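Side-chain contact in probable transcriptional regulator (Pseudomonas aeruginosa PAO1, PDB 2GEN), which probably binds DNA through a helix-turn-helix motif and regulates transcription, as members of the TetR family do: residues I92-V95 against W101-F104. Residues are numbered along the deposited sequence; the frame is centred on the assembly and turned at random.
Sequences IDWV and WARF
Trp94 brings CZ2 and CH2, at the far end of its six-membered ring, against Trp101, an example of how a large aromatic and a small residue can pack two consecutive helices together across a tight turn. The two indoles neither stack nor meet edge-to-face: their planes stand at 51°, with 5.2 Å between the centroid of the Trp94 six-membered ring and that of the Trp101 five-membered ring. CZ2 of Trp94 sits over one face of the Trp101 indole, displaced toward its rim and 3.6 Å from CD2 of Trp101, while the neighbouring CH2 of Trp94 lies 3.7 Å from CB of Trp101. With CG anti to the backbone N (chi1 -173°), the Trp94 indole extends across the gap between the helices.

The remaining contacts are apolar and converge on Ala102. CZ3 of Trp94 comes within 3.7 Å of CA of Ala102, against the backbone itself, and CG2 of Val95 lies 3.9 Å from CB of Ala102. The small Ala102 side chain fits a close backbone approach, 5.5 Å between CA of Val95 and CA of Ala102, near the short connection between the helices.

Both tryptophans are buried, and each indole N-H has a hydrogen-bond acceptor on helix 51-76, Gln65 OE1 for Trp94 NE1 and Leu58 O for Trp101 NE1, bonds that would restrict rotation of the indoles. The contact thus joins helices 80-97 and 99-114, with Trp101 also reaching Leu17 of helix 9-23, and Val95 and Ala102 meeting helix 150-169 at Trp168 and Leu169.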
loop_
_atom_site.group_PDB
_atom_site.type_symbol
_atom_site.label_atom_id
_atom_site.label_comp_id
_atom_site.label_asym_id
_atom_site.label_seq_id
_atom_site.Cartn_x
_atom_site.Cartn_y
_atom_site.Cartn_z
ATOM N N ILE A 92 -2.530 13.677 -2.314
ATOM C CA ILE A 92 -3.924 13.637 -1.857
ATOM C C ILE A 92 -4.783 14.362 -2.913
ATOM O O ILE A 92 -5.767 13.819 -3.385
ATOM C CB ILE A 92 -4.062 14.258 -0.455
ATOM C CG1 ILE A 92 -3.405 13.326 0.586
ATOM C CG2 ILE A 92 -5.583 14.539 -0.146
ATOM C CD1 ILE A 92 -4.044 11.978 0.692
ATOM N N ASP A 93 -4.338 15.542 -3.317
ATOM C CA ASP A 93 -5.127 16.347 -4.299
ATOM C C ASP A 93 -5.270 15.605 -5.610
ATOM O O ASP A 93 -6.336 15.623 -6.195
ATOM C CB ASP A 93 -4.475 17.687 -4.516
ATOM C CG ASP A 93 -4.568 18.570 -3.285
ATOM O OD1 ASP A 93 -5.314 18.201 -2.323
ATOM O OD2 ASP A 93 -3.928 19.654 -3.257
ATOM N N TRP A 94 -4.175 14.985 -6.093
ATOM C CA TRP A 94 -4.204 14.252 -7.339
ATOM C C TRP A 94 -5.189 13.049 -7.251
ATOM O O TRP A 94 -5.992 12.807 -8.181
ATOM C CB TRP A 94 -2.783 13.808 -7.757
ATOM C CG TRP A 94 -2.803 13.184 -9.143
ATOM C CD1 TRP A 94 -2.671 13.839 -10.375
ATOM C CD2 TRP A 94 -3.005 11.815 -9.438
ATOM N NE1 TRP A 94 -2.768 12.912 -11.402
ATOM C CE2 TRP A 94 -2.965 11.672 -10.857
ATOM C CE3 TRP A 94 -3.200 10.674 -8.647
ATOM C CZ2 TRP A 94 -3.131 10.417 -11.487
ATOM C CZ3 TRP A 94 -3.345 9.423 -9.285
ATOM C CH2 TRP A 94 -3.313 9.330 -10.683
ATOM N N VAL A 95 -5.167 12.342 -6.113
ATOM C CA VAL A 95 -6.074 11.205 -5.924
ATOM C C VAL A 95 -7.533 11.708 -5.897
ATOM O O VAL A 95 -8.393 11.108 -6.546
ATOM C CB VAL A 95 -5.744 10.465 -4.642
ATOM C CG1 VAL A 95 -6.897 9.502 -4.235
ATOM C CG2 VAL A 95 -4.372 9.760 -4.799
ATOM N N TRP A 101 -8.095 6.896 -11.797
ATOM C CA TRP A 101 -6.693 6.798 -12.151
ATOM C C TRP A 101 -5.856 6.341 -10.955
ATOM O O TRP A 101 -4.969 5.492 -11.099
ATOM C CB TRP A 101 -6.197 8.135 -12.694
ATOM C CG TRP A 101 -5.101 8.045 -13.692
ATOM C CD1 TRP A 101 -4.311 6.960 -13.979
ATOM C CD2 TRP A 101 -4.639 9.112 -14.518
ATOM N NE1 TRP A 101 -3.404 7.292 -14.956
ATOM C CE2 TRP A 101 -3.581 8.603 -15.313
ATOM C CE3 TRP A 101 -5.032 10.455 -14.684
ATOM C CZ2 TRP A 101 -2.913 9.376 -16.259
ATOM C CZ3 TRP A 101 -4.367 11.242 -15.632
ATOM C CH2 TRP A 101 -3.301 10.696 -16.413
ATOM N N ALA A 102 -6.134 6.872 -9.759
ATOM C CA ALA A 102 -5.391 6.423 -8.549
ATOM C C ALA A 102 -5.592 4.917 -8.314
ATOM O O ALA A 102 -4.628 4.175 -8.059
ATOM C CB ALA A 102 -5.831 7.219 -7.298
ATOM N N ARG A 103 -6.851 4.471 -8.383
ATOM C CA ARG A 103 -7.157 3.048 -8.201
ATOM C C ARG A 103 -6.357 2.218 -9.198
ATOM O O ARG A 103 -5.752 1.203 -8.838
ATOM C CB ARG A 103 -8.649 2.820 -8.377
ATOM C CG ARG A 103 -9.152 1.640 -7.623
ATOM C CD ARG A 103 -10.672 1.558 -7.784
ATOM N NE ARG A 103 -11.333 2.486 -6.871
ATOM C CZ ARG A 103 -11.925 3.619 -7.222
ATOM N NH1 ARG A 103 -11.952 3.990 -8.490
ATOM N NH2 ARG A 103 -12.488 4.391 -6.289
ATOM N N PHE A 104 -6.336 2.675 -10.450
ATOM C CA PHE A 104 -5.667 1.951 -11.523
ATOM C C PHE A 104 -4.181 1.825 -11.199
ATOM O O PHE A 104 -3.616 0.726 -11.260
ATOM C CB PHE A 104 -5.861 2.666 -12.864
ATOM C CG PHE A 104 -5.059 2.070 -13.984
ATOM C CD1 PHE A 104 -5.540 0.936 -14.681
ATOM C CD2 PHE A 104 -3.843 2.635 -14.367
ATOM C CE1 PHE A 104 -4.798 0.370 -15.708
ATOM C CE2 PHE A 104 -3.082 2.086 -15.413
ATOM C CZ PHE A 104 -3.582 0.930 -16.092
#